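Local atomic coordinates of muramoyltetrapeptide carboxypeptidase (Oxalobacter formigenes OXCC13, PDB entry 6UUK), a protein that probably acts as a serine-type carboxypeptidase of the S66 family, cleaving the terminal residue from the tetrapeptide stem of peptidoglycan muropeptides. Residues S298-R301 with S302-I306; T130-L133 with H134-F138. One frame throughout, in Å; residues are numbered along the deposited sequence.

In the fold
Followed from the N terminus, the chain first meets contact 2, in the LD-carboxypeptidase N-terminal domain, where residues 130-138 shape the last part of the loop between strand 119-122 and helix 138-142. It is complete long before contact 1 begins, so the two lie in series and neither nest nor cross. Contact 1, in the C-terminal domain, forms the helical end of the beta-alpha-beta unit 273-280, 293-303, 308-310. Within one chain the nearest atoms of contacts 1 and 2 are about 23 Å apart. The dimer brings such regions together: Arg-131 of one subunit makes a cation-pi contact with Trp-299 of the other, so both local contacts border the subunit interface.

Contact 1 of 2, residues S298-R301 with S302-I306; sequences SWLR and SRLSI
The carbonyl oxygen of Ser-298 is gripped twice by Ser-302, one turn further along the helix. The backbone N of Ser-302 reaches Ser-298 O at 3.1 Å, and Ser-302 OG donates to the same oxygen at 3.0 Å, the two arriving from opposite faces of the carbonyl plane. With OG beside its own backbone N (chi1 -62°), the serine folds its hydroxyl back onto the helix, a familiar way for a serine side chain to join an i to i+4 backbone bond. The next backbone bond in the series runs from Arg-303 N to Trp-299 O. The last, from Leu-304 N to Leu-300 O, is short at 2.7 Å and nearly straight, although Leu-304 has already left helical geometry. On one flank, Trp-299 and Arg-303 run side by side. Arg-303 CB sits over the six-membered ring of Trp-299, 4.3 Å from its centroid, in a CH-pi contact. The arginine chain then bends at chi2 and chi3, so that Trp-299 CH2 lies over one face of the guanidinium, toward its rim, the two planes 50° apart. On the buried flank, Leu-300 CG meets Leu-304 CD1 at 3.7 Å, and Leu-300 CD1 packs against the same branch. Replacing Leu-300 by an alanine would probably open a gap beside Leu-304 CD1, which would lose the branched side chain it packs against one turn back. Trp-299 NE1 donates a hydrogen bond to Asp-101 OD2 of the second subunit, and Arg-131 of that same subunit makes a cation-pi contact with the indole. Within the beta-alpha-beta unit of strand 273-280, helix 293-303 and strand 308-310, Leu-300 and Leu-304 rest on Leu-274 of the first strand, while Leu-259 and Asp-263 of helix 252-264 meet Leu-300 and Leu-304, respectively.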
loop_
_atom_site.group_PDB
_atom_site.type_symbol
_atom_site.label_atom_id
_atom_site.label_comp_id
_atom_site.label_asym_id
_atom_site.label_seq_id
_atom_site.Cartn_x
_atom_site.Cartn_y
_atom_site.Cartn_z
ATOM N N SER B 298 -12.884 10.892 12.599
ATOM C CA SER B 298 -12.684 11.594 13.863
ATOM C C SER B 298 -11.295 11.324 14.427
ATOM O O SER B 298 -10.657 12.229 14.978
ATOM C CB SER B 298 -13.763 11.187 14.865
ATOM O OG SER B 298 -13.601 11.873 16.094
ATOM N N TRP B 299 -10.811 10.086 14.302
ATOM C CA TRP B 299 -9.454 9.779 14.739
ATOM C C TRP B 299 -8.419 10.424 13.827
ATOM O O TRP B 299 -7.334 10.797 14.288
ATOM C CB TRP B 299 -9.246 8.266 14.793
ATOM C CG TRP B 299 -7.947 7.859 15.421
ATOM C CD1 TRP B 299 -7.735 7.547 16.732
ATOM C CD2 TRP B 299 -6.679 7.722 14.766
ATOM N NE1 TRP B 299 -6.415 7.224 16.934
ATOM C CE2 TRP B 299 -5.746 7.325 15.744
ATOM C CE3 TRP B 299 -6.243 7.900 13.450
ATOM C CZ2 TRP B 299 -4.404 7.100 15.445
ATOM C CZ3 TRP B 299 -4.911 7.676 13.156
ATOM C CH2 TRP B 299 -4.007 7.280 14.149
ATOM N N LEU B 300 -8.734 10.560 12.537
ATOM C CA LEU B 300 -7.807 11.199 11.610
ATOM C C LEU B 300 -7.669 12.687 11.908
ATOM O O LEU B 300 -6.555 13.222 11.928
ATOM C CB LEU B 300 -8.276 10.982 10.172
ATOM C CG LEU B 300 -7.365 11.517 9.066
ATOM C CD1 LEU B 300 -6.112 10.664 8.943
ATOM C CD2 LEU B 300 -8.108 11.586 7.741
ATOM N N ARG B 301 -8.793 13.370 12.146
ATOM C CA ARG B 301 -8.743 14.800 12.433
ATOM C C ARG B 301 -8.084 15.084 13.777
ATOM O O ARG B 301 -7.482 16.148 13.956
ATOM C CB ARG B 301 -10.153 15.388 12.388
ATOM C CG ARG B 301 -10.741 15.449 10.986
ATOM C CD ARG B 301 -12.228 15.754 11.009
ATOM N NE ARG B 301 -12.756 15.967 9.665
ATOM C CZ ARG B 301 -14.049 16.060 9.375
ATOM N NH1 ARG B 301 -14.957 15.948 10.335
ATOM N NH2 ARG B 301 -14.437 16.258 8.123
ATOM N N SER B 302 -8.183 14.152 14.729
ATOM C CA SER B 302 -7.482 14.323 15.996
ATOM C C SER B 302 -5.983 14.106 15.837
ATOM O O SER B 302 -5.187 14.755 16.525
ATOM C CB SER B 302 -8.050 13.370 17.047
ATOM O OG SER B 302 -9.417 13.643 17.300
ATOM N N ARG B 303 -5.581 13.207 14.936
ATOM C CA ARG B 303 -4.163 12.954 14.709
ATOM C C ARG B 303 -3.541 14.020 13.814
ATOM O O ARG B 303 -2.483 14.570 14.136
ATOM C CB ARG B 303 -3.972 11.563 14.098
ATOM C CG ARG B 303 -2.641 11.371 13.378
ATOM C CD ARG B 303 -1.461 11.411 14.338
ATOM N NE ARG B 303 -1.317 10.167 15.088
ATOM C CZ ARG B 303 -0.530 9.161 14.717
ATOM N NH1 ARG B 303 0.185 9.253 13.605
ATOM N NH2 ARG B 303 -0.458 8.064 15.458
ATOM N N LEU B 304 -4.184 14.323 12.689
ATOM C CA LEU B 304 -3.608 15.254 11.730
ATOM C C LEU B 304 -3.623 16.679 12.270
ATOM O O LEU B 304 -4.477 17.058 13.077
ATOM C CB LEU B 304 -4.365 15.197 10.404
ATOM C CG LEU B 304 -4.315 13.879 9.631
ATOM C CD1 LEU B 304 -4.845 14.076 8.218
ATOM C CD2 LEU B 304 -2.902 13.316 9.609
ATOM N N SER B 305 -2.656 17.472 11.810
ATOM C CA SER B 305 -2.569 18.884 12.155
ATOM C C SER B 305 -3.199 19.790 11.106
ATOM O O SER B 305 -3.344 20.991 11.356
ATOM C CB SER B 305 -1.103 19.287 12.362
ATOM O OG SER B 305 -0.336 19.035 11.196
ATOM N N ILE B 306 -3.572 19.249 9.951
ATOM C CA ILE B 306 -4.191 20.030 8.884
ATOM C C ILE B 306 -5.687 19.743 8.877
ATOM O O ILE B 306 -6.112 18.668 9.325
ATOM C CB ILE B 306 -3.554 19.716 7.521
ATOM C CG1 ILE B 306 -3.855 18.275 7.107
ATOM C CG2 ILE B 306 -2.053 19.953 7.572
ATOM C CD1 ILE B 306 -3.389 17.932 5.709
#

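Contact 2 of 2, residues T130-L133 with H134-F138; sequences TRLL and HDLDF
Leu-132 and Leu-136 slant across one another, as do Leu-133 and Phe-138, in the last part of the loop that connects strand 119-122 of the alpha/beta N-terminal domain, with its largely parallel sheet, to helix 138-142. In the first pair, Leu-132 CD1 meets Leu-136 CD1 at 3.7 Å. Leu-132 holds CG between its backbone N and carbonyl carbon (chi1 38°), which brings its CD1 branch alongside Leu-136. Both leucines also pack on Ser-105 of helix 101-111. In the second pair, the CD2 branch of Leu-133 touches Phe-138 CZ, at the far end of the ring. Phe-138 in turn packs on Phe-157 of helix 155-163, their planes inclined at about 55°. The backbone tightens the turn through two weak hydrogen bonds that share Leu-132 O, from Asp-135 N at 3.2 Å and Leu-136 N at 3.3 Å. His-134 meets Trp-234 edge-to-face, and Leu-133 packs on the same tryptophan. Arg-131 forms a salt bridge with Glu-256 of the second subunit. The carbonyl of Leu-133 meets the aromatic ring at its edge, near the ring plane, with Leu-133 O 3.3 Å from Phe-138 CE1.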
loop_
_atom_site.group_PDB
_atom_site.type_symbol
_atom_site.label_atom_id
_atom_site.label_comp_id
_atom_site.label_asym_id
_atom_site.label_seq_id
_atom_site.Cartn_x
_atom_site.Cartn_y
_atom_site.Cartn_z
ATOM N N THR B 130 3.285 1.641 -13.387
ATOM C CA THR B 130 4.474 1.505 -12.551
ATOM C C THR B 130 5.552 0.678 -13.242
ATOM O O THR B 130 6.746 0.963 -13.089
ATOM C CB THR B 130 4.095 0.877 -11.205
ATOM O OG1 THR B 130 3.214 1.759 -10.496
ATOM C CG2 THR B 130 5.332 0.618 -10.354
ATOM N N ARG B 131 5.151 -0.326 -14.027
ATOM C CA ARG B 131 6.106 -1.205 -14.692
ATOM C C ARG B 131 6.972 -0.490 -15.722
ATOM O O ARG B 131 7.917 -1.099 -16.234
ATOM C CB ARG B 131 5.375 -2.357 -15.382
ATOM C CG ARG B 131 5.121 -3.569 -14.509
ATOM C CD ARG B 131 4.743 -4.765 -15.370
ATOM N NE ARG B 131 4.755 -6.018 -14.622
ATOM C CZ ARG B 131 4.719 -7.221 -15.185
ATOM N NH1 ARG B 131 4.734 -8.311 -14.432
ATOM N NH2 ARG B 131 4.676 -7.334 -16.506
ATOM N N LEU B 132 6.681 0.772 -16.045
ATOM C CA LEU B 132 7.394 1.440 -17.125
ATOM C C LEU B 132 7.717 2.892 -16.791
ATOM O O LEU B 132 7.844 3.723 -17.697
ATOM C CB LEU B 132 6.593 1.363 -18.428
ATOM C CG LEU B 132 5.069 1.500 -18.339
ATOM C CD1 LEU B 132 4.636 2.953 -18.202
ATOM C CD2 LEU B 132 4.405 0.854 -19.544
ATOM N N LEU B 133 7.867 3.218 -15.505
ATOM C CA LEU B 133 8.231 4.581 -15.133
ATOM C C LEU B 133 9.615 4.954 -15.651
ATOM O O LEU B 133 9.857 6.118 -15.989
ATOM C CB LEU B 133 8.171 4.749 -13.615
ATOM C CG LEU B 133 6.777 4.810 -12.988
ATOM C CD1 LEU B 133 6.879 4.885 -11.474
ATOM C CD2 LEU B 133 5.999 5.997 -13.534
ATOM N N HIS B 134 10.529 3.985 -15.726
ATOM C CA HIS B 134 11.867 4.251 -16.237
ATOM C C HIS B 134 11.936 4.199 -17.757
ATOM O O HIS B 134 12.868 4.763 -18.340
ATOM C CB HIS B 134 12.864 3.256 -15.640
ATOM C CG HIS B 134 12.953 3.315 -14.147
ATOM N ND1 HIS B 134 13.674 4.284 -13.483
ATOM C CD2 HIS B 134 12.414 2.525 -13.189
ATOM C CE1 HIS B 134 13.574 4.089 -12.180
ATOM N NE2 HIS B 134 12.815 3.027 -11.975
ATOM N N ASP B 135 10.978 3.535 -18.410
ATOM C CA ASP B 135 10.972 3.496 -19.869
ATOM C C ASP B 135 10.516 4.822 -20.462
ATOM O O ASP B 135 10.890 5.155 -21.594
ATOM C CB ASP B 135 10.075 2.362 -20.363
ATOM C CG ASP B 135 10.539 1.000 -19.889
ATOM O OD1 ASP B 135 11.760 0.823 -19.691
ATOM O OD2 ASP B 135 9.685 0.105 -19.717
ATOM N N LEU B 136 9.717 5.584 -19.725
ATOM C CA LEU B 136 9.200 6.856 -20.202
ATOM C C LEU B 136 10.194 7.980 -19.925
ATOM O O LEU B 136 11.108 7.851 -19.107
ATOM C CB LEU B 136 7.860 7.175 -19.537
ATOM C CG LEU B 136 6.825 6.049 -19.497
ATOM C CD1 LEU B 136 5.584 6.486 -18.741
ATOM C CD2 LEU B 136 6.469 5.577 -20.895
ATOM N N ASP B 137 9.998 9.095 -20.624
ATOM C CA ASP B 137 10.800 10.303 -20.452
ATOM C C ASP B 137 9.839 11.420 -20.053
ATOM O O ASP B 137 9.277 12.106 -20.909
ATOM C CB ASP B 137 11.572 10.642 -21.729
ATOM C CG ASP B 137 12.563 11.775 -21.530
ATOM O OD1 ASP B 137 12.741 12.220 -20.377
ATOM O OD2 ASP B 137 13.163 12.221 -22.531
ATOM N N PHE B 138 9.651 11.596 -18.743
ATOM C CA PHE B 138 8.707 12.594 -18.257
ATOM C C PHE B 138 9.191 14.018 -18.499
ATOM O O PHE B 138 8.370 14.941 -18.521
ATOM C CB PHE B 138 8.425 12.368 -16.771
ATOM C CG PHE B 138 7.714 11.074 -16.488
ATOM C CD1 PHE B 138 8.428 9.930 -16.173
ATOM C CD2 PHE B 138 6.332 11.002 -16.550
ATOM C CE1 PHE B 138 7.775 8.737 -15.917
ATOM C CE2 PHE B 138 5.673 9.812 -16.296
ATOM C CZ PHE B 138 6.396 8.679 -15.978
#